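Local coordinates for Low molecular weight phosphotyrosine phosphatase family protein (PDB 5GOT) that probably removes phosphate from phosphotyrosine in proteins, as a low molecular weight protein tyrosine phosphatase of Streptococcus pyogenes, at residues 48-58 with 117-127. Residues are numbered along the deposited sequence; the frame is centred on the assembly and turned at random.
Sequences HSGTQSILKTY and WYTNDFEETYQ
In this low molecular weight tyrosine phosphatase, built on a four-stranded parallel sheet, helix 49-57 and the Tyr58 that follows it pack across the start of helix 122-140, beside the C-X5-R loop that binds phosphate in this family (P-loop). Gly50 meets Phe122, Ile54 meets Phe122 and Tyr126, and Tyr58 meets Tyr126. The segment axes approach to 9.9 Å and cross at -61°. Gly50 has no side chain, and the Phe122 ring lies flat against its backbone: Gly50 CA sits 3.5 Å from the Phe122 ring centroid, almost on the ring normal, a CH-pi contact over the centre of the ring. His48, the N-cap of helix 49-57, takes the N-H of Gly50 on ND1, and the same ND1 comes 3.7 Å from Phe122 CZ. The two rings run nearly parallel but are slid apart, with little overlap. Trp117 merely brushes His48, the CZ3 edge of its indole facing His48 CD2. Thr51 OG1 passes near Phe122 CE2, yet its hydrogen bond goes to Cys13 O, in the C-X5-R loop that ends at Arg14; Met17 of helix 14-23 touches both Thr51 and Ile54. Farther along, Ile54 divides its branches: CG1 packs 3.6 Å from Phe122 CB, while CG2 lies 3.7 Å from Tyr126 CD1. Just past the C-terminal end, Tyr58 and Tyr126 form an offset stack with centroids 4.0 Å apart and planes at 11°. Tyr126 swings its ring away from its own backbone N (chi1 172°), which lays it over one face of Tyr58; Thr57 CG2 lies toward the rim of the other. Glu123 bends at chi2, bringing its carboxylate to the edge of the Tyr58 ring. Tyr58 OH donates to the syn lone pair of Glu123 OE1 at 2.7 Å, while Gln127 NE2 grips Glu123 OE2 from above the carboxylate plane at 2.6 Å.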
loop_
_atom_site.group_PDB
_atom_site.type_symbol
_atom_site.label_atom_id
_atom_site.label_comp_id
_atom_site.label_asym_id
_atom_site.label_seq_id
_atom_site.Cartn_x
_atom_site.Cartn_y
_atom_site.Cartn_z
ATOM N N HIS A 48 8.278 9.165 4.766
ATOM C CA HIS A 48 8.941 9.271 6.060
ATOM C C HIS A 48 10.351 8.675 6.003
ATOM O O HIS A 48 10.619 7.727 5.261
ATOM C CB HIS A 48 8.072 8.563 7.103
ATOM C CG HIS A 48 8.516 8.740 8.522
ATOM N ND1 HIS A 48 9.556 8.021 9.075
ATOM C CD2 HIS A 48 8.018 9.510 9.517
ATOM C CE1 HIS A 48 9.697 8.363 10.343
ATOM N NE2 HIS A 48 8.777 9.265 10.636
ATOM N N SER A 49 11.264 9.255 6.794
ATOM C CA SER A 49 12.663 8.831 6.760
ATOM C C SER A 49 12.812 7.345 7.056
ATOM O O SER A 49 13.698 6.682 6.501
ATOM C CB SER A 49 13.486 9.638 7.769
ATOM O OG SER A 49 12.872 9.591 9.047
ATOM N N GLY A 50 11.965 6.803 7.936
ATOM C CA GLY A 50 12.085 5.395 8.289
ATOM C C GLY A 50 11.772 4.468 7.127
ATOM O O GLY A 50 12.412 3.421 6.963
ATOM N N THR A 51 10.769 4.823 6.320
ATOM C CA THR A 51 10.477 4.034 5.124
ATOM C C THR A 51 11.546 4.239 4.051
ATOM O O THR A 51 11.999 3.273 3.427
ATOM C CB THR A 51 9.074 4.377 4.602
ATOM O OG1 THR A 51 8.112 3.958 5.582
ATOM C CG2 THR A 51 8.776 3.636 3.282
ATOM N N GLN A 52 11.994 5.479 3.851
ATOM C CA GLN A 52 13.070 5.722 2.892
ATOM C C GLN A 52 14.312 4.915 3.253
ATOM O O GLN A 52 14.897 4.229 2.402
ATOM C CB GLN A 52 13.393 7.220 2.829
ATOM C CG GLN A 52 12.270 8.072 2.247
ATOM C CD GLN A 52 12.783 9.367 1.637
ATOM O OE1 GLN A 52 13.755 9.368 0.886
ATOM N NE2 GLN A 52 12.132 10.467 1.957
ATOM N N SER A 53 14.718 4.971 4.523
ATOM C CA SER A 53 15.901 4.234 4.961
ATOM C C SER A 53 15.743 2.740 4.722
ATOM O O SER A 53 16.671 2.072 4.242
ATOM C CB SER A 53 16.164 4.511 6.438
ATOM O OG SER A 53 17.245 3.721 6.898
ATOM N N ILE A 54 14.577 2.192 5.058
ATOM C CA ILE A 54 14.339 0.773 4.833
ATOM C C ILE A 54 14.476 0.432 3.355
ATOM O O ILE A 54 15.139 -0.547 2.989
ATOM C CB ILE A 54 12.959 0.373 5.389
ATOM C CG1 ILE A 54 13.145 -0.229 6.772
ATOM C CG2 ILE A 54 12.245 -0.578 4.456
ATOM C CD1 ILE A 54 13.993 -1.489 6.776
ATOM N N LEU A 55 13.862 1.240 2.480
ATOM C CA LEU A 55 13.870 0.914 1.056
ATOM C C LEU A 55 15.282 0.994 0.484
ATOM O O LEU A 55 15.672 0.162 -0.347
ATOM C CB LEU A 55 12.912 1.838 0.289
ATOM C CG LEU A 55 11.400 1.798 0.605
ATOM C CD1 LEU A 55 10.678 2.944 -0.079
ATOM C CD2 LEU A 55 10.749 0.469 0.221
ATOM N N LYS A 56 16.066 1.986 0.917
ATOM C CA LYS A 56 17.453 2.070 0.472
ATOM C C LYS A 56 18.240 0.850 0.931
ATOM O O LYS A 56 18.983 0.247 0.148
ATOM C CB LYS A 56 18.100 3.354 0.993
ATOM C CG LYS A 56 17.567 4.656 0.392
ATOM C CD LYS A 56 18.531 5.805 0.732
ATOM C CE LYS A 56 17.955 7.181 0.455
ATOM N NZ LYS A 56 17.943 8.038 1.680
ATOM N N THR A 57 18.067 0.461 2.200
ATOM C CA THR A 57 18.806 -0.670 2.761
ATOM C C THR A 57 18.578 -1.940 1.956
ATOM O O THR A 57 19.508 -2.730 1.739
ATOM C CB THR A 57 18.396 -0.886 4.217
ATOM O OG1 THR A 57 18.819 0.229 4.999
ATOM C CG2 THR A 57 19.011 -2.158 4.780
ATOM N N TYR A 58 17.346 -2.164 1.507
ATOM C CA TYR A 58 17.033 -3.348 0.731
ATOM C C TYR A 58 17.060 -3.082 -0.770
ATOM O O TYR A 58 16.635 -3.939 -1.549
ATOM C CB TYR A 58 15.684 -3.916 1.182
ATOM C CG TYR A 58 15.775 -4.500 2.577
ATOM C CD1 TYR A 58 16.290 -5.772 2.780
ATOM C CD2 TYR A 58 15.383 -3.769 3.689
ATOM C CE1 TYR A 58 16.395 -6.311 4.053
ATOM C CE2 TYR A 58 15.477 -4.299 4.970
ATOM C CZ TYR A 58 15.994 -5.570 5.145
ATOM O OH TYR A 58 16.101 -6.120 6.404
ATOM N N TRP A 117 4.834 4.350 13.151
ATOM C CA TRP A 117 4.675 5.637 13.813
ATOM C C TRP A 117 4.723 5.477 15.326
ATOM O O TRP A 117 5.116 6.411 16.038
ATOM C CB TRP A 117 3.367 6.313 13.386
ATOM C CG TRP A 117 3.205 7.715 13.958
ATOM C CD1 TRP A 117 2.523 8.072 15.092
ATOM C CD2 TRP A 117 3.746 8.922 13.422
ATOM N NE1 TRP A 117 2.610 9.423 15.290
ATOM C CE2 TRP A 117 3.351 9.973 14.277
ATOM C CE3 TRP A 117 4.523 9.220 12.293
ATOM C CZ2 TRP A 117 3.705 11.305 14.035
ATOM C CZ3 TRP A 117 4.871 10.538 12.057
ATOM C CH2 TRP A 117 4.467 11.563 12.928
ATOM N N TYR A 118 4.334 4.309 15.836
ATOM C CA TYR A 118 4.407 4.030 17.264
ATOM C C TYR A 118 5.547 3.089 17.632
ATOM O O TYR A 118 6.232 3.328 18.625
ATOM C CB TYR A 118 3.071 3.458 17.766
ATOM C CG TYR A 118 1.951 4.463 17.623
ATOM C CD1 TYR A 118 1.850 5.553 18.490
ATOM C CD2 TYR A 118 1.026 4.357 16.598
ATOM C CE1 TYR A 118 0.837 6.504 18.339
ATOM C CE2 TYR A 118 0.009 5.290 16.443
ATOM C CZ TYR A 118 -0.084 6.360 17.315
ATOM O OH TYR A 118 -1.094 7.291 17.143
ATOM N N THR A 119 5.780 2.025 16.857
ATOM C CA THR A 119 6.834 1.078 17.213
ATOM C C THR A 119 8.212 1.581 16.825
ATOM O O THR A 119 9.210 1.144 17.415
ATOM C CB THR A 119 6.624 -0.272 16.525
ATOM O OG1 THR A 119 6.910 -0.123 15.129
ATOM C CG2 THR A 119 5.192 -0.779 16.719
ATOM N N ASN A 120 8.284 2.448 15.812
ATOM C CA ASN A 120 9.538 2.885 15.201
ATOM C C ASN A 120 10.392 1.708 14.730
ATOM O O ASN A 120 11.609 1.838 14.564
ATOM C CB ASN A 120 10.347 3.782 16.148
ATOM C CG ASN A 120 11.433 4.526 15.429
ATOM O OD1 ASN A 120 11.200 5.074 14.363
ATOM N ND2 ASN A 120 12.641 4.505 15.976
ATOM N N ASP A 121 9.788 0.544 14.503
ATOM C CA ASP A 121 10.521 -0.632 14.036
ATOM C C ASP A 121 10.208 -0.839 12.554
ATOM O O ASP A 121 9.351 -1.645 12.178
ATOM C CB ASP A 121 10.156 -1.841 14.872
ATOM C CG ASP A 121 11.015 -3.032 14.565
ATOM O OD1 ASP A 121 11.716 -3.023 13.532
ATOM O OD2 ASP A 121 10.990 -3.979 15.370
ATOM N N PHE A 122 10.927 -0.113 11.699
ATOM C CA PHE A 122 10.660 -0.202 10.267
ATOM C C PHE A 122 11.188 -1.493 9.656
ATOM O O PHE A 122 10.775 -1.853 8.550
ATOM C CB PHE A 122 11.244 1.010 9.545
ATOM C CG PHE A 122 10.499 2.278 9.835
ATOM C CD1 PHE A 122 10.752 2.991 10.996
ATOM C CD2 PHE A 122 9.516 2.733 8.965
ATOM C CE1 PHE A 122 10.053 4.161 11.269
ATOM C CE2 PHE A 122 8.812 3.897 9.236
ATOM C CZ PHE A 122 9.078 4.606 10.394
ATOM N N GLU A 123 12.087 -2.191 10.350
ATOM C CA GLU A 123 12.503 -3.521 9.914
ATOM C C GLU A 123 11.353 -4.517 10.016
ATOM O O GLU A 123 11.080 -5.258 9.065
ATOM C CB GLU A 123 13.695 -3.988 10.745
ATOM C CG GLU A 123 14.031 -5.462 10.582
ATOM C CD GLU A 123 14.581 -5.794 9.215
ATOM O OE1 GLU A 123 14.961 -4.863 8.482
ATOM O OE2 GLU A 123 14.637 -6.994 8.874
ATOM N N GLU A 124 10.681 -4.559 11.171
ATOM C CA GLU A 124 9.475 -5.375 11.314
ATOM C C GLU A 124 8.451 -5.022 10.244
ATOM O O GLU A 124 7.840 -5.911 9.637
ATOM C CB GLU A 124 8.864 -5.196 12.708
ATOM C CG GLU A 124 7.533 -5.975 12.912
ATOM C CD GLU A 124 6.946 -5.854 14.329
ATOM O OE1 GLU A 124 6.860 -4.726 14.876
ATOM O OE2 GLU A 124 6.561 -6.897 14.902
ATOM N N THR A 125 8.253 -3.720 10.006
ATOM C CA THR A 125 7.316 -3.267 8.981
ATOM C C THR A 125 7.704 -3.816 7.619
ATOM O O THR A 125 6.861 -4.337 6.874
ATOM C CB THR A 125 7.274 -1.731 8.931
ATOM O OG1 THR A 125 6.972 -1.207 10.229
ATOM C CG2 THR A 125 6.217 -1.250 7.934
ATOM N N TYR A 126 8.983 -3.699 7.273
ATOM C CA TYR A 126 9.425 -4.163 5.967
ATOM C C TYR A 126 9.165 -5.652 5.806
ATOM O O TYR A 126 8.620 -6.086 4.785
ATOM C CB TYR A 126 10.907 -3.848 5.760
ATOM C CG TYR A 126 11.448 -4.492 4.510
ATOM C CD1 TYR A 126 11.182 -3.956 3.265
ATOM C CD2 TYR A 126 12.199 -5.660 4.578
ATOM C CE1 TYR A 126 11.647 -4.561 2.115
ATOM C CE2 TYR A 126 12.673 -6.266 3.426
ATOM C CZ TYR A 126 12.389 -5.710 2.203
ATOM O OH TYR A 126 12.861 -6.301 1.058
ATOM N N GLN A 127 9.544 -6.454 6.805
ATOM C CA GLN A 127 9.376 -7.902 6.680
ATOM C C GLN A 127 7.907 -8.272 6.499
ATOM O O GLN A 127 7.577 -9.150 5.694
ATOM C CB GLN A 127 9.958 -8.625 7.898
ATOM C CG GLN A 127 11.457 -8.405 8.139
ATOM C CD GLN A 127 12.327 -8.864 6.972
ATOM O OE1 GLN A 127 11.927 -9.711 6.166
ATOM N NE2 GLN A 127 13.529 -8.305 6.879
#